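Cysteine desulfurase (Fervidobacterium islandicum, PDB 6A6E) probably catalyses the pyridoxal-phosphate-dependent removal of sulfur from cysteine as the SufS desulfurase of a thermophilic bacterium. Local coordinates at residues A[236-241]-A[402-407]; A[216-221]-A[310-315]; A[47-52]-A[297-302]. All coordinates share one frame; numbering follows the deposited sequence.

Contact 1 of 3, residues A[236-241]-A[402-407]; sequences KILGPT and YLYNTK. With PLP (pyridoxal-5'-phosphate), chain E.
Ile237 and Tyr402 lie opposite each other with their CA atoms 9.2 Å apart, and Leu238 faces Leu403 at almost the same spacing. Two irregular loops thus meet without a backbone bond, and the second folds into a type I turn from Tyr402 to Asn405. This turn is closed by Asn405 N to Tyr402 O and supported by a second, somewhat bent bond from Tyr402 N to Asn405 OD1 (2.9 Å), in the carbonyl plane and on a lone pair. Between the loops, Leu238 carries the contact as a wedge between two tyrosines. Leu238 CD2 reaches the edge of both rings, 3.7 Å from Tyr402 CE2 and again 3.7 Å from Tyr404 CE2, so the leucine abuts ring rims and covers neither face. Tyr402 chi1 of -161° places CG anti to the backbone N, and the ring's CE2 edge comes to lie beside Leu238, while Tyr402 OH passes 3.5 Å from Ile237 CG1 before bonding to Pro216 O. A phenylalanine in place of Tyr402 would probably leave that carbonyl without its hydroxyl partner and the ring freer to shift against Leu238. Lys236 turns the other way: its extended chain ends in the Schiff base, Lys236 NZ bound covalently to C4A of pyridoxal phosphate over 1.3 Å, the internal aldimine of fold type I enzymes. Through Ile237 and Leu238 the cofactor lysine's loop, between strands 229-233 and 244-248, packs against the loop joining strand 396-400 to helix 407-423, with helix 290-306 beside Ile237 and Leu238 and helix 12-20 against Leu403 and Tyr404.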
# COMPACT_ATOMS: atom_id res chain seq x y z
N LYS A 236 -0.19 8.12 -10.70
CA LYS A 236 -0.50 9.25 -11.54
C LYS A 236 0.67 10.06 -12.10
O LYS A 236 0.45 10.94 -12.94
CB LYS A 236 -1.53 10.20 -10.89
CG LYS A 236 -2.91 9.54 -10.76
CD LYS A 236 -3.94 10.53 -10.22
CE LYS A 236 -5.24 9.82 -9.92
NZ LYS A 236 -6.17 10.77 -9.23
N ILE A 237 1.90 9.68 -11.72
CA ILE A 237 3.09 10.30 -12.22
C ILE A 237 4.03 9.29 -12.85
O ILE A 237 5.24 9.28 -12.54
CB ILE A 237 3.72 11.16 -11.09
CG1 ILE A 237 4.86 12.05 -11.63
CG2 ILE A 237 4.17 10.35 -9.90
CD1 ILE A 237 5.41 13.07 -10.63
N LEU A 238 3.49 8.37 -13.66
CA LEU A 238 4.25 7.27 -14.27
C LEU A 238 4.73 6.21 -13.31
O LEU A 238 5.38 5.25 -13.71
CB LEU A 238 5.47 7.78 -15.07
CG LEU A 238 5.26 8.95 -16.02
CD1 LEU A 238 6.60 9.37 -16.57
CD2 LEU A 238 4.36 8.52 -17.16
N GLY A 239 4.33 6.29 -12.04
CA GLY A 239 4.90 5.43 -11.03
C GLY A 239 4.18 4.16 -10.75
O GLY A 239 3.10 3.89 -11.31
N PRO A 240 4.76 3.34 -9.89
CA PRO A 240 4.15 2.11 -9.43
C PRO A 240 2.80 2.34 -8.79
O PRO A 240 2.51 3.44 -8.33
CB PRO A 240 5.15 1.55 -8.41
CG PRO A 240 6.40 2.39 -8.46
CD PRO A 240 5.99 3.70 -9.11
N THR A 241 1.98 1.30 -8.74
CA THR A 241 0.81 1.35 -7.90
C THR A 241 1.21 1.05 -6.47
O THR A 241 2.29 0.56 -6.19
CB THR A 241 -0.32 0.37 -8.38
OG1 THR A 241 0.20 -0.95 -8.58
CG2 THR A 241 -0.91 0.81 -9.73
N TYR A 402 -1.15 13.84 -20.91
CA TYR A 402 0.09 13.77 -20.16
C TYR A 402 1.27 13.63 -21.13
O TYR A 402 1.14 13.85 -22.34
CB TYR A 402 0.02 12.60 -19.12
CG TYR A 402 1.05 12.72 -17.98
CD1 TYR A 402 1.15 13.88 -17.24
CD2 TYR A 402 1.86 11.67 -17.63
CE1 TYR A 402 2.04 14.01 -16.19
CE2 TYR A 402 2.76 11.79 -16.57
CZ TYR A 402 2.86 12.97 -15.87
OH TYR A 402 3.75 13.08 -14.83
N LEU A 403 2.43 13.26 -20.59
CA LEU A 403 3.72 13.42 -21.23
C LEU A 403 3.82 12.89 -22.66
O LEU A 403 4.32 13.59 -23.56
CB LEU A 403 4.79 12.68 -20.39
CG LEU A 403 6.19 12.65 -20.95
CD1 LEU A 403 6.65 14.09 -21.11
CD2 LEU A 403 7.16 11.91 -20.07
N TYR A 404 3.38 11.64 -22.83
CA TYR A 404 3.50 10.87 -24.03
C TYR A 404 2.30 11.15 -25.01
O TYR A 404 2.12 10.44 -26.00
CB TYR A 404 3.59 9.34 -23.70
CG TYR A 404 2.64 8.94 -22.55
CD1 TYR A 404 1.24 9.04 -22.69
CD2 TYR A 404 3.15 8.58 -21.30
CE1 TYR A 404 0.37 8.76 -21.64
CE2 TYR A 404 2.29 8.32 -20.20
CZ TYR A 404 0.92 8.41 -20.38
OH TYR A 404 0.10 8.19 -19.33
N ASN A 405 1.46 12.11 -24.72
CA ASN A 405 0.40 12.48 -25.67
C ASN A 405 0.89 13.51 -26.71
O ASN A 405 1.89 14.20 -26.50
CB ASN A 405 -0.86 13.01 -24.98
CG ASN A 405 -1.64 11.92 -24.25
OD1 ASN A 405 -1.91 12.07 -23.04
ND2 ASN A 405 -2.00 10.82 -24.95
N THR A 406 0.19 13.58 -27.83
CA THR A 406 0.54 14.47 -28.96
C THR A 406 -0.66 15.28 -29.41
O THR A 406 -1.81 15.01 -29.02
CB THR A 406 1.04 13.67 -30.18
OG1 THR A 406 -0.04 12.90 -30.73
CG2 THR A 406 2.23 12.78 -29.80
N LYS A 407 -0.41 16.28 -30.23
CA LYS A 407 -1.52 16.99 -30.84
C LYS A 407 -2.28 16.12 -31.77
O LYS A 407 -3.48 16.23 -31.86
CB LYS A 407 -1.02 18.22 -31.56
CG LYS A 407 -0.73 19.32 -30.57
CD LYS A 407 -0.13 20.52 -31.28
CE LYS A 407 -0.16 21.74 -30.39
NZ LYS A 407 1.13 22.43 -30.59
N1 PLP E . -7.76 13.52 -5.53
C2 PLP E . -7.64 13.85 -6.79
C2A PLP E . -7.88 15.25 -7.23
C3 PLP E . -7.32 12.78 -7.73
O3 PLP E . -7.23 13.09 -9.01
C4 PLP E . -7.07 11.42 -7.26
C4A PLP E . -6.65 10.33 -8.12
C5 PLP E . -7.26 11.16 -5.83
C6 PLP E . -7.60 12.24 -5.07
C5A PLP E . -7.12 9.76 -5.22
O4P PLP E . -5.96 8.99 -5.50
P PLP E . -5.75 7.42 -5.18
O1P PLP E . -5.76 7.23 -3.72
O2P PLP E . -6.86 6.79 -5.97
O3P PLP E . -4.38 7.22 -5.76

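Contact 2 of 3, residues A[216-221]-A[310-315]; sequences PHKKVD and KVEKHV
Glu312 OE1 accepts the backbone N-H of Lys219 at 3.0 Å, a nearly straight bond (178° at the hydrogen) that comes from above the carboxylate plane, 48° out of it. The glutamate gets there by running fully extended from the helix, its CG anti to the backbone N (chi1 175°), so that the carboxylate comes up against the loop. On the way its aliphatic part lies against the carbonyl of His217: Glu312 CB is 3.2 Å from His217 O, and Glu312 CA adds a CA-H...O contact to the same oxygen. The chain of Lys218 crosses the carboxylate, and Lys218 CG lies 3.9 Å from Glu312 OE2, while its ammonium goes on to a salt bridge with Glu192. Lys218 NZ still lies 5.3 Å from Glu312 OE2, and its positive charge would probably favour the ionised acid. A water links the segments a second time: it donates to Glu312 O at 2.8 Å and sits 3.0 Å from His217 ND1. The far nitrogen of this imidazole, NE2, bonds to Gln185, a residue of the cofactor pocket. On the apolar side of the contact, Val315 sets both methyls against His217 CB, Val315 CG1 at 4.0 Å. The loop leading from strand 206-210 to helix 222-225 is in this way fastened along the flank of helix 308-327, joining the cofactor-domain sheet to the helix that follows 290-306.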
# COMPACT_ATOMS: atom_id res chain seq x y z
N PRO A 216 1.88 15.64 -10.74
CA PRO A 216 2.45 14.99 -11.92
C PRO A 216 2.90 15.90 -13.07
O PRO A 216 3.70 15.47 -13.90
CB PRO A 216 1.27 14.15 -12.44
CG PRO A 216 0.45 13.84 -11.23
CD PRO A 216 0.53 15.12 -10.44
N HIS A 217 2.36 17.09 -13.18
CA HIS A 217 2.68 17.90 -14.37
C HIS A 217 3.08 19.33 -14.04
O HIS A 217 3.41 20.09 -14.95
CB HIS A 217 1.49 17.98 -15.34
CG HIS A 217 0.38 18.77 -14.78
ND1 HIS A 217 0.27 20.13 -14.99
CD2 HIS A 217 -0.68 18.41 -14.01
CE1 HIS A 217 -0.79 20.59 -14.33
NE2 HIS A 217 -1.39 19.57 -13.73
N LYS A 218 3.11 19.68 -12.76
CA LYS A 218 3.52 21.00 -12.43
C LYS A 218 4.44 21.03 -11.24
O LYS A 218 4.20 20.35 -10.22
CB LYS A 218 2.30 21.85 -12.16
CG LYS A 218 2.66 23.27 -11.81
CD LYS A 218 1.46 24.13 -11.61
CE LYS A 218 1.85 25.51 -11.99
NZ LYS A 218 0.72 26.34 -11.53
N LYS A 219 5.48 21.85 -11.36
CA LYS A 219 6.40 22.07 -10.28
C LYS A 219 5.73 22.48 -8.96
O LYS A 219 4.91 23.40 -8.90
CB LYS A 219 7.48 23.07 -10.64
CG LYS A 219 8.65 22.96 -9.69
CD LYS A 219 9.65 24.09 -9.82
CE LYS A 219 10.60 24.08 -8.62
NZ LYS A 219 11.90 24.70 -9.01
N VAL A 220 6.11 21.77 -7.89
CA VAL A 220 5.55 22.03 -6.56
C VAL A 220 6.74 22.23 -5.59
O VAL A 220 7.65 21.41 -5.52
CB VAL A 220 4.63 20.87 -6.12
CG1 VAL A 220 4.30 20.94 -4.63
CG2 VAL A 220 3.32 20.86 -6.90
N ASP A 221 6.77 23.38 -4.92
CA ASP A 221 7.79 23.72 -3.96
C ASP A 221 7.04 24.03 -2.69
O ASP A 221 6.41 25.08 -2.54
CB ASP A 221 8.57 24.92 -4.46
CG ASP A 221 9.58 25.43 -3.43
OD1 ASP A 221 9.43 25.22 -2.19
OD2 ASP A 221 10.58 26.03 -3.89
N LYS A 310 10.33 21.10 -19.00
CA LYS A 310 9.83 20.71 -20.26
C LYS A 310 8.54 19.87 -20.15
O LYS A 310 7.62 20.03 -20.95
CB LYS A 310 10.88 19.98 -21.05
CG LYS A 310 12.07 20.86 -21.45
CD LYS A 310 13.14 20.00 -22.08
CE LYS A 310 14.18 20.77 -22.86
NZ LYS A 310 14.84 19.85 -23.84
N VAL A 311 8.45 18.98 -19.14
CA VAL A 311 7.27 18.14 -18.98
C VAL A 311 6.08 19.06 -18.78
O VAL A 311 5.07 18.92 -19.43
CB VAL A 311 7.43 17.12 -17.80
CG1 VAL A 311 6.11 16.43 -17.48
CG2 VAL A 311 8.50 16.08 -18.16
N GLU A 312 6.25 20.04 -17.89
CA GLU A 312 5.25 20.95 -17.55
C GLU A 312 4.79 21.80 -18.72
O GLU A 312 3.57 21.93 -18.94
CB GLU A 312 5.70 21.81 -16.39
CG GLU A 312 4.74 22.90 -16.02
CD GLU A 312 5.18 23.75 -14.83
OE1 GLU A 312 5.98 23.33 -13.92
OE2 GLU A 312 4.64 24.86 -14.75
N LYS A 313 5.75 22.35 -19.48
CA LYS A 313 5.44 23.12 -20.70
C LYS A 313 4.74 22.29 -21.75
O LYS A 313 3.82 22.79 -22.36
CB LYS A 313 6.71 23.75 -21.33
CG LYS A 313 7.19 25.03 -20.66
CD LYS A 313 6.41 26.23 -21.23
CE LYS A 313 6.73 27.58 -20.56
NZ LYS A 313 6.03 27.75 -19.25
N HIS A 314 5.19 21.06 -21.99
CA HIS A 314 4.57 20.19 -22.97
C HIS A 314 3.11 19.94 -22.61
O HIS A 314 2.21 20.15 -23.43
CB HIS A 314 5.33 18.90 -23.12
CG HIS A 314 4.66 17.90 -24.01
ND1 HIS A 314 4.40 18.14 -25.35
CD2 HIS A 314 4.24 16.64 -23.78
CE1 HIS A 314 3.85 17.08 -25.89
NE2 HIS A 314 3.74 16.14 -24.96
N VAL A 315 2.87 19.53 -21.36
CA VAL A 315 1.50 19.33 -20.91
C VAL A 315 0.66 20.61 -21.02
O VAL A 315 -0.49 20.56 -21.39
CB VAL A 315 1.45 18.77 -19.46
CG1 VAL A 315 0.01 18.61 -19.05
CG2 VAL A 315 2.06 17.39 -19.40
O HOH W 1 1.35 21.81 -17.23

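Contact 3 of 3, residues A[47-52]-A[297-302]; sequences KSVIEK and GYTIDY
Ser48, near the start of helix 47-59, approaches Tyr302 loosely, its OG 4.2 Å from CD1 of the ring. One residue on, Val49 enters the middle of the interface, where its CA lies 5.9 Å from that of Tyr298. The two methyls divide the work. Val49 CG1, anti to the backbone N (chi1 167°), meets Thr299 OG1 at 3.4 Å, while Val49 CG2 rests between the Tyr298 carbonyl oxygen and Tyr302 CB, the latter 3.9 Å away. The threonine hydroxyl is already spoken for by the carbonyl of Gly295, one turn back in its own helix, so it meets the valine by packing alone. A turn after Ser48, Lys52 lays its extended chain across Tyr298: Lys52 CB is 3.6 Å from Tyr298 CD2, and Lys52 CD sits over one face of the ring, 4.0 Å from its centroid and 14° off the normal, a CH-pi contact. The ammonium at the end of this chain is tied back to the partner helix by water on two routes. One water accepts from Lys52 NZ and donates to Tyr298 O; another, 2.6 Å from Lys52 NZ, donates to Asp301 OD2, whose direct salt-bridge partner is Lys85. Lys52 NZ and Asp301 OD2 are not in direct contact, and their opposite charges probably add a weak attraction across the bridging water. The axes of the two short segments pass 9.4 Å apart at 148°, a roughly antiparallel pair with Val49 at its centre and a hydrated side at Lys52. It joins helix 47-59, whose Lys47 and Ile50 touch the second subunit, to helix 290-306 in the dimeric architecture of fold type I pyridoxal-phosphate enzymes.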
# COMPACT_ATOMS: atom_id res chain seq x y z
N LYS A 47 9.19 1.82 -19.66
CA LYS A 47 9.88 0.54 -19.66
C LYS A 47 11.18 0.57 -18.87
O LYS A 47 11.44 -0.33 -18.09
CB LYS A 47 10.18 0.13 -21.07
CG LYS A 47 10.73 -1.27 -21.20
CD LYS A 47 10.60 -1.70 -22.66
CE LYS A 47 11.93 -2.14 -23.21
NZ LYS A 47 12.23 -3.48 -22.68
N SER A 48 11.97 1.63 -19.00
CA SER A 48 13.26 1.65 -18.31
C SER A 48 13.07 1.73 -16.80
O SER A 48 13.82 1.12 -16.06
CB SER A 48 14.18 2.76 -18.85
OG SER A 48 13.74 4.07 -18.49
N VAL A 49 12.02 2.45 -16.36
CA VAL A 49 11.75 2.54 -14.90
C VAL A 49 11.33 1.18 -14.39
O VAL A 49 11.81 0.72 -13.33
CB VAL A 49 10.67 3.59 -14.57
CG1 VAL A 49 10.16 3.47 -13.14
CG2 VAL A 49 11.24 4.96 -14.88
N ILE A 50 10.44 0.53 -15.11
CA ILE A 50 9.95 -0.75 -14.66
C ILE A 50 11.06 -1.81 -14.64
O ILE A 50 11.07 -2.69 -13.75
CB ILE A 50 8.73 -1.22 -15.52
CG1 ILE A 50 7.57 -0.21 -15.39
CG2 ILE A 50 8.29 -2.60 -15.15
CD1 ILE A 50 6.99 -0.05 -14.00
N GLU A 51 12.01 -1.74 -15.61
CA GLU A 51 13.18 -2.63 -15.63
C GLU A 51 14.05 -2.41 -14.40
O GLU A 51 14.65 -3.34 -13.87
CB GLU A 51 14.04 -2.44 -16.93
CG GLU A 51 13.37 -3.08 -18.12
CD GLU A 51 14.09 -2.89 -19.49
OE1 GLU A 51 14.94 -1.96 -19.65
OE2 GLU A 51 13.75 -3.69 -20.41
N LYS A 52 14.19 -1.18 -13.98
CA LYS A 52 14.95 -0.97 -12.78
C LYS A 52 14.30 -1.53 -11.52
O LYS A 52 14.99 -1.99 -10.62
CB LYS A 52 15.22 0.51 -12.58
CG LYS A 52 16.27 1.04 -13.54
CD LYS A 52 16.44 2.52 -13.31
CE LYS A 52 17.29 3.14 -14.40
NZ LYS A 52 17.42 4.59 -14.07
N GLY A 297 11.10 6.73 -6.90
CA GLY A 297 12.40 7.40 -7.00
C GLY A 297 12.97 7.34 -8.42
O GLY A 297 13.43 8.34 -8.94
N TYR A 298 12.91 6.17 -9.04
CA TYR A 298 13.37 6.02 -10.41
C TYR A 298 12.51 6.74 -11.44
O TYR A 298 13.04 7.22 -12.44
CB TYR A 298 13.50 4.55 -10.77
CG TYR A 298 14.63 3.84 -10.04
CD1 TYR A 298 15.86 4.44 -9.82
CD2 TYR A 298 14.48 2.52 -9.65
CE1 TYR A 298 16.88 3.76 -9.19
CE2 TYR A 298 15.51 1.84 -9.00
CZ TYR A 298 16.67 2.47 -8.77
OH TYR A 298 17.66 1.75 -8.15
N THR A 299 11.19 6.83 -11.19
CA THR A 299 10.29 7.66 -11.98
C THR A 299 10.65 9.13 -11.93
O THR A 299 10.73 9.82 -12.97
CB THR A 299 8.85 7.43 -11.49
OG1 THR A 299 8.57 6.02 -11.56
CG2 THR A 299 7.87 8.17 -12.25
N ILE A 300 10.90 9.62 -10.74
CA ILE A 300 11.37 10.97 -10.58
C ILE A 300 12.73 11.15 -11.29
O ILE A 300 12.92 12.20 -11.93
CB ILE A 300 11.42 11.37 -9.10
CG1 ILE A 300 9.99 11.50 -8.54
CG2 ILE A 300 12.07 12.73 -8.89
CD1 ILE A 300 10.01 11.61 -7.04
N ASP A 301 13.69 10.20 -11.18
CA ASP A 301 14.91 10.34 -11.95
C ASP A 301 14.63 10.47 -13.46
O ASP A 301 15.28 11.26 -14.15
CB ASP A 301 15.91 9.18 -11.78
CG ASP A 301 16.45 9.03 -10.34
OD1 ASP A 301 16.45 10.02 -9.56
OD2 ASP A 301 16.89 7.91 -10.03
N TYR A 302 13.72 9.67 -13.97
CA TYR A 302 13.34 9.73 -15.39
C TYR A 302 12.77 11.10 -15.78
O TYR A 302 13.20 11.74 -16.79
CB TYR A 302 12.36 8.63 -15.69
CG TYR A 302 11.80 8.64 -17.08
CD1 TYR A 302 12.51 8.11 -18.14
CD2 TYR A 302 10.54 9.16 -17.34
CE1 TYR A 302 11.97 8.11 -19.44
CE2 TYR A 302 10.02 9.22 -18.62
CZ TYR A 302 10.73 8.68 -19.67
OH TYR A 302 10.18 8.71 -20.95
O HOH W 2 15.04 6.01 -13.78
O HOH W 3 17.61 6.03 -11.97

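In the fold
Contact 1 is the buried one, its touching residues all in the interior and one of them bonded to the cofactor, whereas contacts 2 and 3 each run from a buried side to a solvated rim. Contact 1 joins loop to loop through apolar groups, contact 2 loop to helix through a charged side chain and a backbone amide, and contact 3 helix to helix through packing and water bridges. Contact 1 touches both others: His314 NE2 of contact 2 bonds to Asn405 O, and Thr299 of contact 3 lies against Leu238. Contacts 2 and 3 do not meet, but they use consecutive helices, 308-327 and 290-306. Contacts 1 and 3 also touch the second subunit.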